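Local coordinates for NS3-like protein (Alongshan virus, PDB 6M40) that probably hydrolyses ATP and other ribonucleoside triphosphates and unwinds RNA, acting here as the NS3-like helicase part of a longer viral protein, at residues 162-167 and 292-297; 197-202 and 266-271; 262-267 and 307-312; 284-289 and 322-327. All blocks are in the same frame, centred on the assembly; numbering follows the deposited sequence.

Contact 1. Residues 162-167 and 292-297; sequences VSMDSN and QTCQRR
Met164 and Arg297 carry a loop-to-helix contact in which the connection between the two RecA-like domains lies on helix 290-297 of the second. Residues 162-167 belong to the connection between strand 145-149 of the first domain and strand 170-175. Gln295, Arg296 and Arg297 open QRRGRIGR, the motif VI signature of this helicase superfamily. Cys294 points toward the loop. Its SG, anti to the backbone N (chi1 175°), rests 3.6 Å from Val162 CG1 and also faces the carbonyl of Ser163, with SG to Ser163 O at 3.2 Å. Nearly a turn on, Arg297 crosses the side chain of the selenomethionine Met164 at about a right angle. The Met164 chain, bent at chi2 and chi3, carries its terminal methyl over one face of the guanidinium, and Met164 CE sits 3.7 Å from Arg297 CD and also close to NE. SE stays beside NE, while Met164 SE and Cys294 SG are a looser 4.3 Å apart. Arg297 NH2 donates to Met164 O, though the modelled length is too short to lean on. NH1 forms a salt bridge with Asp172, the firmer polar hold on this guanidinium. Behind the loop contact, the helix rests on strands 264-276 and 306-311, where Thr293 and Arg297 both touch Tyr308 and Thr293 also reaches Asp267.

Contact 2. Residues 197-202 and 266-271; sequences VFVPGL and FDTCQQ
Thr268 meets Phe198 and Pro200 with every atom of its side chain. CB lies 3.2 Å from Phe198 O. From there the branches part: OG1 turns to the same carbonyl and donates to it, at a modelled length too short to trust, while CG2, anti to the backbone N (chi1 -43° for OG1), packs 3.7 Å from Pro200 CD. The threonine and the proline ring cross at about a right angle. Thr268 N also donates to Phe198 O, 3.2 Å away and in the carbonyl plane, so the same residue probably offers this oxygen two donors. Just upstream the chains run as parallel strands in the sheet of the second RecA-like domain, Val197 bridging Phe266 and Phe198 bridging Asp267; the VFVPG run probably corresponds to motif IV of flaviviral NS3 helicases. Here Phe198 N binds Phe266 O at 3.0 Å, nearly straight at 168°. After Asp267 the second chain leaves the strand through an Asx turn, Cys269 N donating to Asp267 OD1 from above the carboxylate plane, while OD2 pairs with Tyr308. Past the turn, Gln270 lies beside Pro200 of the first chain, the two side chains pointing the same way, with Pro200 CG 4.1 Å from Gln270 CB and Pro200 CB 3.5 Å from Gln270 O.

Contact 3. Residues 262-267 and 307-312; sequences LDAVFD and GYYRPA
Ala264, Val265 and Phe266 pair in parallel with Gly307, Tyr308 and Tyr309, the strand axes 4.9 Å apart and only 9° off a common direction. Val265 binds twice, its N to Gly307 O and its O to Tyr309 N, and Asp267 N adds a nearly straight bond of 2.7 Å to Tyr309 O. Both strands lie within the second RecA-like domain's sheet, 306-311 continuing to 170-175 and 264-276 to 194-198. On the face bearing Ala264, Phe266 and Tyr309, the two aromatic rings form an offset stack, with centroids 4.5 Å apart and planes nearly parallel. Phe266 CE2 lies over the ring of Tyr309, 3.6 Å from CG, and Ala264 CB comes to the edge of that ring. Helix 179-189 packs against Phe266 here. The opposite face carries Val265 and Tyr308: Val265 CG1 meets the phenol edge in its plane, 3.9 Å from Tyr308 CD1. Because Tyr308 CG is anti to its backbone N (chi1 178°), the ring reaches along the sheet to Asp267. There the hydroxyl donates to Asp267 OD2, though the modelled length is doubtful, with carboxylate and ring planes 74° apart. OD1 of that buried carboxylate has a weak long ion pair with Arg296 NH1; the phenol, and perhaps less so the guanidinium, may help stabilise its negative charge.

Contact 4. Residues 284-289 and 322-327; sequences VITPST and LDHPDS
Thr289 OG1 hydrogen-bonds Gln292 N and has Leu322 O as a further neighbour 3.6 Å away, which is proximity and not a bond. The first of these is an N-cap: Thr289 stands right before helix 290-297, the helix that runs into motif VI of the second RecA-like domain. The oxygen sits between the backbone N and the carbonyl carbon (chi1 62°), and this leaves the methyl to face the other segment. Thr289 CG2 lies 3.8 Å from both Leu322 O and His324 N and 4.0 Å from Asp323 C, spread along the backbone of the incoming loop. Over this part the two chains run nearly antiparallel, 163° apart, without a hydrogen bond between them. Further back, where a weakly bonded strand pairs with strand 264-276, Thr286 points at the loop too, and its methyl approaches the imidazole obliquely. The loop has its own polar ties. Asp323 OD2 makes a salt bridge with Lys126 of the first RecA-like domain, so residues 322-327 touch both domains. Ser327, itself the N-cap of helix 328-339, bonds through OG with Thr329 OG1 and, weakly, with Leu330 N. Within the loop a weak bond, Asp326 N to His324 ND1 at 3.3 Å and 164°, may help orient the imidazole, while His324 CD2, across CG from ND1, meets Thr286 CG2 at 3.5 Å.

Going down the chain, the interdomain connection at 162-167 opens the longest loop, which contact 1 closes at helix 290-297. Contact 2 falls wholly within that loop, joining strand 194-198 to strand 264-276. Contact 3 starts at 262-267, where contact 2 ends, shares Phe266 and Asp267 with it, and pairs the same strand with 306-311 on its other edge. Because 306-311 comes after helix 290-297, contact 3 crosses contact 1. Contact 4 follows contact 2 in series but crosses contacts 1 and 3, running from 284-289 to the loop ahead of helix 328-339. Arg296, in contact 1, bridges to contact 2 at Gln270 O, and Gln271 N probably bonds Thr286 O of contact 4.

Contact 1. Residues 162-167 and 292-297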
# COMPACT_ATOMS: atom_id res chain seq x y z
N VAL A 162 10.94 -13.04 -2.03
CA VAL A 162 9.59 -12.74 -2.48
C VAL A 162 8.84 -14.05 -2.66
O VAL A 162 9.29 -14.93 -3.41
CB VAL A 162 9.57 -11.94 -3.79
CG1 VAL A 162 8.19 -12.02 -4.43
CG2 VAL A 162 9.97 -10.49 -3.54
N SER A 163 7.69 -14.18 -2.00
CA SER A 163 6.92 -15.42 -2.01
C SER A 163 5.96 -15.41 -3.20
O SER A 163 5.12 -14.51 -3.31
CB SER A 163 6.14 -15.59 -0.71
OG SER A 163 6.99 -15.45 0.42
N MSE A 164 6.08 -16.41 -4.07
CA MSE A 164 5.20 -16.51 -5.23
C MSE A 164 4.26 -17.72 -5.15
O MSE A 164 3.70 -18.14 -6.16
CB MSE A 164 6.02 -16.60 -6.52
CG MSE A 164 6.87 -15.37 -6.84
SE MSE A 164 5.85 -13.86 -7.58
CE MSE A 164 6.11 -14.17 -9.50
N ASP A 165 4.10 -18.27 -3.95
CA ASP A 165 3.19 -19.39 -3.74
C ASP A 165 1.78 -18.88 -3.46
O ASP A 165 1.59 -17.77 -2.96
CB ASP A 165 3.66 -20.26 -2.57
CG ASP A 165 5.07 -20.76 -2.74
OD1 ASP A 165 5.51 -20.96 -3.89
OD2 ASP A 165 5.75 -20.97 -1.71
N SER A 166 0.80 -19.71 -3.79
CA SER A 166 -0.60 -19.37 -3.55
C SER A 166 -1.32 -20.60 -3.01
O SER A 166 -0.75 -21.69 -2.90
CB SER A 166 -1.27 -18.85 -4.83
OG SER A 166 -0.70 -19.47 -5.97
N ASN A 167 -2.60 -20.41 -2.65
CA ASN A 167 -3.42 -21.54 -2.23
C ASN A 167 -3.58 -22.55 -3.36
O ASN A 167 -3.31 -23.74 -3.19
CB ASN A 167 -4.79 -21.05 -1.77
CG ASN A 167 -4.73 -20.34 -0.44
OD1 ASN A 167 -3.77 -20.48 0.31
ND2 ASN A 167 -5.77 -19.57 -0.14
N GLN A 292 5.28 -5.09 -6.06
CA GLN A 292 4.03 -4.69 -6.70
C GLN A 292 3.44 -5.83 -7.52
O GLN A 292 2.28 -6.22 -7.33
CB GLN A 292 4.28 -3.47 -7.58
CG GLN A 292 3.05 -2.92 -8.28
CD GLN A 292 2.14 -2.17 -7.35
OE1 GLN A 292 0.94 -2.44 -7.30
NE2 GLN A 292 2.70 -1.23 -6.61
N THR A 293 4.24 -6.39 -8.43
CA THR A 293 3.76 -7.49 -9.27
C THR A 293 3.47 -8.73 -8.44
O THR A 293 2.55 -9.50 -8.77
CB THR A 293 4.79 -7.83 -10.34
OG1 THR A 293 6.04 -8.14 -9.72
CG2 THR A 293 4.97 -6.67 -11.30
N CYS A 294 4.23 -8.96 -7.38
CA CYS A 294 3.96 -10.09 -6.50
C CYS A 294 2.56 -10.01 -5.91
O CYS A 294 1.93 -11.03 -5.66
CB CYS A 294 5.00 -10.15 -5.39
SG CYS A 294 4.65 -11.43 -4.19
N GLN A 295 2.06 -8.80 -5.65
CA GLN A 295 0.71 -8.62 -5.12
C GLN A 295 -0.34 -8.59 -6.22
O GLN A 295 -1.45 -9.10 -6.02
CB GLN A 295 0.63 -7.33 -4.31
CG GLN A 295 1.08 -7.48 -2.85
CD GLN A 295 -0.00 -8.08 -1.97
OE1 GLN A 295 0.24 -9.04 -1.24
NE2 GLN A 295 -1.20 -7.50 -2.01
N ARG A 296 -0.01 -8.02 -7.38
CA ARG A 296 -0.91 -8.06 -8.52
C ARG A 296 -1.14 -9.49 -8.97
O ARG A 296 -2.26 -9.87 -9.33
CB ARG A 296 -0.33 -7.24 -9.67
CG ARG A 296 -0.37 -5.74 -9.45
CD ARG A 296 0.43 -5.01 -10.53
NE ARG A 296 0.03 -3.61 -10.65
CZ ARG A 296 0.68 -2.70 -11.36
NH1 ARG A 296 1.79 -3.02 -12.02
NH2 ARG A 296 0.23 -1.46 -11.40
N ARG A 297 -0.08 -10.31 -9.00
CA ARG A 297 -0.25 -11.73 -9.24
C ARG A 297 -1.09 -12.36 -8.14
O ARG A 297 -2.08 -13.04 -8.41
CB ARG A 297 1.12 -12.42 -9.33
CG ARG A 297 1.10 -13.77 -10.04
CD ARG A 297 2.49 -14.38 -10.08
NE ARG A 297 2.66 -15.41 -9.06
CZ ARG A 297 2.80 -16.71 -9.31
NH1 ARG A 297 2.81 -17.16 -10.56
NH2 ARG A 297 2.94 -17.57 -8.31

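Contact 2. Residues 197-202 and 266-271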
# COMPACT_ATOMS: atom_id res chain seq x y z
N VAL A 197 -7.32 -6.45 -15.32
CA VAL A 197 -6.15 -5.85 -15.95
C VAL A 197 -5.59 -4.78 -15.03
O VAL A 197 -6.31 -3.85 -14.63
CB VAL A 197 -6.50 -5.24 -17.32
CG1 VAL A 197 -5.23 -4.97 -18.12
CG2 VAL A 197 -7.43 -6.17 -18.08
N PHE A 198 -4.30 -4.88 -14.71
CA PHE A 198 -3.62 -3.91 -13.86
C PHE A 198 -2.87 -2.92 -14.75
O PHE A 198 -1.87 -3.27 -15.38
CB PHE A 198 -2.69 -4.62 -12.88
CG PHE A 198 -3.36 -5.02 -11.60
CD1 PHE A 198 -3.71 -4.06 -10.66
CD2 PHE A 198 -3.65 -6.35 -11.33
CE1 PHE A 198 -4.33 -4.42 -9.48
CE2 PHE A 198 -4.28 -6.71 -10.15
CZ PHE A 198 -4.61 -5.74 -9.23
N VAL A 199 -3.36 -1.69 -14.76
CA VAL A 199 -2.93 -0.64 -15.68
C VAL A 199 -2.26 0.49 -14.89
O VAL A 199 -2.71 0.80 -13.78
CB VAL A 199 -4.13 -0.13 -16.50
CG1 VAL A 199 -3.93 1.30 -16.96
CG2 VAL A 199 -4.39 -1.06 -17.68
N PRO A 200 -1.18 1.12 -15.41
CA PRO A 200 -0.45 2.11 -14.60
C PRO A 200 -1.27 3.32 -14.19
O PRO A 200 -1.43 3.58 -13.00
CB PRO A 200 0.71 2.52 -15.53
CG PRO A 200 0.31 2.10 -16.91
CD PRO A 200 -0.52 0.86 -16.70
N GLY A 201 -1.77 4.09 -15.15
CA GLY A 201 -2.53 5.28 -14.82
C GLY A 201 -3.95 5.25 -15.34
O GLY A 201 -4.29 4.46 -16.22
N LEU A 202 -4.80 6.13 -14.79
CA LEU A 202 -6.15 6.30 -15.30
C LEU A 202 -6.15 6.77 -16.76
O LEU A 202 -7.12 6.50 -17.49
CB LEU A 202 -6.90 7.29 -14.40
CG LEU A 202 -8.37 7.66 -14.63
CD1 LEU A 202 -8.50 8.78 -15.65
CD2 LEU A 202 -9.15 6.44 -15.05
N PHE A 266 -4.13 -9.89 -16.00
CA PHE A 266 -3.23 -9.39 -17.04
C PHE A 266 -2.45 -8.20 -16.50
O PHE A 266 -3.04 -7.20 -16.08
CB PHE A 266 -4.01 -9.00 -18.29
CG PHE A 266 -4.58 -10.17 -19.03
CD1 PHE A 266 -5.78 -10.73 -18.64
CD2 PHE A 266 -3.89 -10.74 -20.09
CE1 PHE A 266 -6.30 -11.82 -19.31
CE2 PHE A 266 -4.41 -11.82 -20.76
CZ PHE A 266 -5.62 -12.36 -20.36
N ASP A 267 -1.12 -8.31 -16.50
CA ASP A 267 -0.25 -7.34 -15.85
C ASP A 267 0.46 -6.51 -16.92
O ASP A 267 1.25 -7.04 -17.70
CB ASP A 267 0.76 -8.03 -14.94
CG ASP A 267 1.23 -7.14 -13.79
OD1 ASP A 267 1.17 -5.89 -13.89
OD2 ASP A 267 1.65 -7.70 -12.75
N THR A 268 0.16 -5.21 -16.95
CA THR A 268 1.01 -4.27 -17.66
C THR A 268 2.44 -4.35 -17.16
O THR A 268 3.40 -4.20 -17.93
CB THR A 268 0.50 -2.85 -17.47
OG1 THR A 268 -0.92 -2.81 -17.59
CG2 THR A 268 1.13 -1.91 -18.49
N CYS A 269 2.61 -4.58 -15.85
CA CYS A 269 3.90 -4.52 -15.19
C CYS A 269 4.47 -3.10 -15.24
O CYS A 269 5.65 -2.88 -15.51
CB CYS A 269 4.87 -5.55 -15.78
SG CYS A 269 4.49 -7.23 -15.23
N GLN A 270 3.60 -2.13 -14.94
CA GLN A 270 3.93 -0.71 -15.01
C GLN A 270 3.06 0.06 -14.02
O GLN A 270 1.89 -0.27 -13.82
CB GLN A 270 3.72 -0.16 -16.44
CG GLN A 270 4.59 -0.81 -17.51
CD GLN A 270 4.55 -0.07 -18.84
OE1 GLN A 270 3.54 0.55 -19.19
NE2 GLN A 270 5.65 -0.13 -19.58
N GLN A 271 3.63 1.11 -13.43
CA GLN A 271 2.92 1.92 -12.44
C GLN A 271 3.18 3.40 -12.67
O GLN A 271 4.16 3.79 -13.31
CB GLN A 271 3.33 1.53 -11.02
CG GLN A 271 2.44 2.13 -9.93
CD GLN A 271 2.65 1.44 -8.60
OE1 GLN A 271 3.18 0.33 -8.55
NE2 GLN A 271 2.23 2.09 -7.53

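Contact 3. Residues 262-267 and 307-312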
# COMPACT_ATOMS: atom_id res chain seq x y z
N LEU A 262 -11.53 -13.84 -8.98
CA LEU A 262 -11.54 -13.97 -10.43
C LEU A 262 -10.60 -15.09 -10.88
O LEU A 262 -9.91 -15.71 -10.07
CB LEU A 262 -11.16 -12.65 -11.09
CG LEU A 262 -10.07 -11.88 -10.34
CD1 LEU A 262 -8.86 -12.75 -10.01
CD2 LEU A 262 -9.63 -10.67 -11.15
N ASP A 263 -10.57 -15.31 -12.20
CA ASP A 263 -9.91 -16.46 -12.79
C ASP A 263 -8.58 -16.14 -13.49
O ASP A 263 -7.80 -17.06 -13.72
CB ASP A 263 -10.84 -17.15 -13.81
CG ASP A 263 -12.18 -17.56 -13.22
OD1 ASP A 263 -12.22 -18.13 -12.10
OD2 ASP A 263 -13.22 -17.34 -13.88
N ALA A 264 -8.32 -14.87 -13.84
CA ALA A 264 -7.05 -14.53 -14.49
C ALA A 264 -6.71 -13.06 -14.26
O ALA A 264 -7.58 -12.24 -13.97
CB ALA A 264 -7.10 -14.83 -15.99
N VAL A 265 -5.43 -12.74 -14.46
CA VAL A 265 -4.89 -11.40 -14.25
C VAL A 265 -3.95 -11.06 -15.40
O VAL A 265 -3.05 -11.85 -15.72
CB VAL A 265 -4.14 -11.29 -12.91
CG1 VAL A 265 -3.17 -10.12 -12.92
CG2 VAL A 265 -5.12 -11.16 -11.75
N PHE A 266 -4.13 -9.89 -16.00
CA PHE A 266 -3.23 -9.39 -17.04
C PHE A 266 -2.45 -8.20 -16.50
O PHE A 266 -3.04 -7.20 -16.08
CB PHE A 266 -4.01 -9.00 -18.29
CG PHE A 266 -4.58 -10.17 -19.03
CD1 PHE A 266 -5.78 -10.73 -18.64
CD2 PHE A 266 -3.89 -10.74 -20.09
CE1 PHE A 266 -6.30 -11.82 -19.31
CE2 PHE A 266 -4.41 -11.82 -20.76
CZ PHE A 266 -5.62 -12.36 -20.36
N ASP A 267 -1.12 -8.31 -16.50
CA ASP A 267 -0.25 -7.34 -15.85
C ASP A 267 0.46 -6.51 -16.92
O ASP A 267 1.25 -7.04 -17.70
CB ASP A 267 0.76 -8.03 -14.94
CG ASP A 267 1.23 -7.14 -13.79
OD1 ASP A 267 1.17 -5.89 -13.89
OD2 ASP A 267 1.65 -7.70 -12.75
N GLY A 307 -4.59 -17.90 -13.95
CA GLY A 307 -3.49 -17.66 -14.86
C GLY A 307 -2.98 -16.23 -14.73
O GLY A 307 -3.75 -15.33 -14.39
N TYR A 308 -1.69 -16.05 -14.98
CA TYR A 308 -1.03 -14.75 -14.84
C TYR A 308 -0.28 -14.43 -16.12
O TYR A 308 0.62 -15.17 -16.52
CB TYR A 308 -0.07 -14.76 -13.65
CG TYR A 308 0.69 -13.46 -13.47
CD1 TYR A 308 0.03 -12.28 -13.16
CD2 TYR A 308 2.08 -13.41 -13.60
CE1 TYR A 308 0.72 -11.10 -12.99
CE2 TYR A 308 2.77 -12.23 -13.44
CZ TYR A 308 2.09 -11.07 -13.13
OH TYR A 308 2.76 -9.89 -12.97
N TYR A 309 -0.63 -13.30 -16.73
CA TYR A 309 -0.05 -12.87 -18.00
C TYR A 309 0.75 -11.58 -17.76
O TYR A 309 0.17 -10.53 -17.47
CB TYR A 309 -1.15 -12.66 -19.04
CG TYR A 309 -1.95 -13.92 -19.28
CD1 TYR A 309 -3.04 -14.24 -18.48
CD2 TYR A 309 -1.60 -14.79 -20.30
CE1 TYR A 309 -3.77 -15.40 -18.71
CE2 TYR A 309 -2.31 -15.94 -20.52
CZ TYR A 309 -3.40 -16.25 -19.73
OH TYR A 309 -4.10 -17.41 -19.98
N ARG A 310 2.08 -11.68 -17.89
CA ARG A 310 3.00 -10.56 -17.88
C ARG A 310 3.62 -10.39 -19.27
O ARG A 310 3.73 -11.36 -20.02
CB ARG A 310 4.13 -10.77 -16.86
CG ARG A 310 5.24 -11.68 -17.37
CD ARG A 310 6.30 -11.94 -16.31
NE ARG A 310 7.20 -13.01 -16.74
CZ ARG A 310 6.95 -14.30 -16.58
NH1 ARG A 310 5.82 -14.70 -16.02
NH2 ARG A 310 7.83 -15.20 -17.00
N PRO A 311 4.06 -9.19 -19.64
CA PRO A 311 4.69 -9.02 -20.96
C PRO A 311 6.07 -9.65 -21.00
O PRO A 311 6.83 -9.60 -20.03
CB PRO A 311 4.75 -7.51 -21.15
CG PRO A 311 4.70 -6.94 -19.78
CD PRO A 311 3.91 -7.90 -18.93
N ALA A 312 6.39 -10.27 -22.14
CA ALA A 312 7.71 -10.86 -22.34
C ALA A 312 8.80 -9.88 -21.94
O ALA A 312 9.72 -10.23 -21.18
CB ALA A 312 7.88 -11.29 -23.80

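Contact 4. Residues 284-289 and 322-327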
# COMPACT_ATOMS: atom_id res chain seq x y z
N VAL A 284 5.77 9.88 -13.52
CA VAL A 284 6.36 9.05 -14.57
C VAL A 284 5.82 7.63 -14.47
O VAL A 284 5.42 7.18 -13.39
CB VAL A 284 7.90 9.02 -14.49
CG1 VAL A 284 8.51 9.16 -15.88
CG2 VAL A 284 8.42 10.11 -13.57
N ILE A 285 5.84 6.93 -15.61
CA ILE A 285 5.51 5.51 -15.66
C ILE A 285 6.80 4.71 -15.51
O ILE A 285 7.82 5.02 -16.15
CB ILE A 285 4.79 5.16 -16.97
CG1 ILE A 285 3.38 5.76 -16.98
CG2 ILE A 285 4.71 3.65 -17.17
CD1 ILE A 285 2.66 5.65 -18.32
N THR A 286 6.75 3.68 -14.67
CA THR A 286 7.90 2.90 -14.25
C THR A 286 7.58 1.42 -14.34
O THR A 286 6.42 1.02 -14.19
CB THR A 286 8.28 3.23 -12.79
OG1 THR A 286 8.57 4.63 -12.68
CG2 THR A 286 9.48 2.42 -12.30
N PRO A 287 8.59 0.57 -14.58
CA PRO A 287 8.41 -0.86 -14.31
C PRO A 287 8.09 -1.07 -12.84
O PRO A 287 8.89 -0.75 -11.96
CB PRO A 287 9.78 -1.46 -14.69
CG PRO A 287 10.73 -0.32 -14.54
CD PRO A 287 9.97 0.88 -14.99
N SER A 288 6.89 -1.60 -12.58
CA SER A 288 6.48 -1.86 -11.21
C SER A 288 7.55 -2.63 -10.46
O SER A 288 8.39 -3.31 -11.07
CB SER A 288 5.15 -2.61 -11.18
OG SER A 288 5.13 -3.64 -12.16
N THR A 289 7.54 -2.52 -9.14
CA THR A 289 8.52 -3.20 -8.31
C THR A 289 8.17 -4.68 -8.20
O THR A 289 7.04 -5.10 -8.45
CB THR A 289 8.58 -2.56 -6.93
OG1 THR A 289 7.30 -2.71 -6.29
CG2 THR A 289 8.91 -1.08 -7.06
N LEU A 322 11.46 -3.45 -3.46
CA LEU A 322 10.37 -2.89 -2.66
C LEU A 322 9.90 -1.52 -3.14
O LEU A 322 8.69 -1.28 -3.25
CB LEU A 322 10.79 -2.79 -1.19
CG LEU A 322 10.71 -4.05 -0.34
CD1 LEU A 322 11.59 -3.94 0.89
CD2 LEU A 322 9.27 -4.33 0.05
N ASP A 323 10.83 -0.61 -3.43
CA ASP A 323 10.48 0.76 -3.81
C ASP A 323 11.44 1.21 -4.90
O ASP A 323 12.63 0.86 -4.89
CB ASP A 323 10.56 1.72 -2.59
CG ASP A 323 9.19 2.06 -2.00
OD1 ASP A 323 8.46 2.88 -2.58
OD2 ASP A 323 8.84 1.50 -0.94
N HIS A 324 10.91 1.95 -5.86
CA HIS A 324 11.78 2.60 -6.83
C HIS A 324 12.74 3.53 -6.10
O HIS A 324 12.33 4.24 -5.17
CB HIS A 324 10.96 3.38 -7.85
CG HIS A 324 11.79 4.04 -8.91
ND1 HIS A 324 12.61 5.12 -8.64
CD2 HIS A 324 11.94 3.79 -10.23
CE1 HIS A 324 13.21 5.50 -9.74
NE2 HIS A 324 12.83 4.71 -10.72
N PRO A 325 14.02 3.56 -6.49
CA PRO A 325 15.04 4.17 -5.63
C PRO A 325 14.75 5.59 -5.15
O PRO A 325 15.17 5.95 -4.04
CB PRO A 325 16.31 4.12 -6.50
CG PRO A 325 15.85 3.63 -7.88
CD PRO A 325 14.62 2.85 -7.63
N ASP A 326 14.09 6.43 -5.94
CA ASP A 326 13.80 7.79 -5.51
C ASP A 326 12.33 8.11 -5.81
O ASP A 326 11.99 9.06 -6.52
CB ASP A 326 14.76 8.80 -6.16
CG ASP A 326 15.01 8.52 -7.61
OD1 ASP A 326 14.04 8.27 -8.34
OD2 ASP A 326 16.18 8.56 -8.03
N SER A 327 11.45 7.29 -5.24
CA SER A 327 10.02 7.58 -5.26
C SER A 327 9.67 8.53 -4.13
O SER A 327 10.23 8.48 -3.03
CB SER A 327 9.20 6.30 -5.15
OG SER A 327 9.24 5.76 -3.83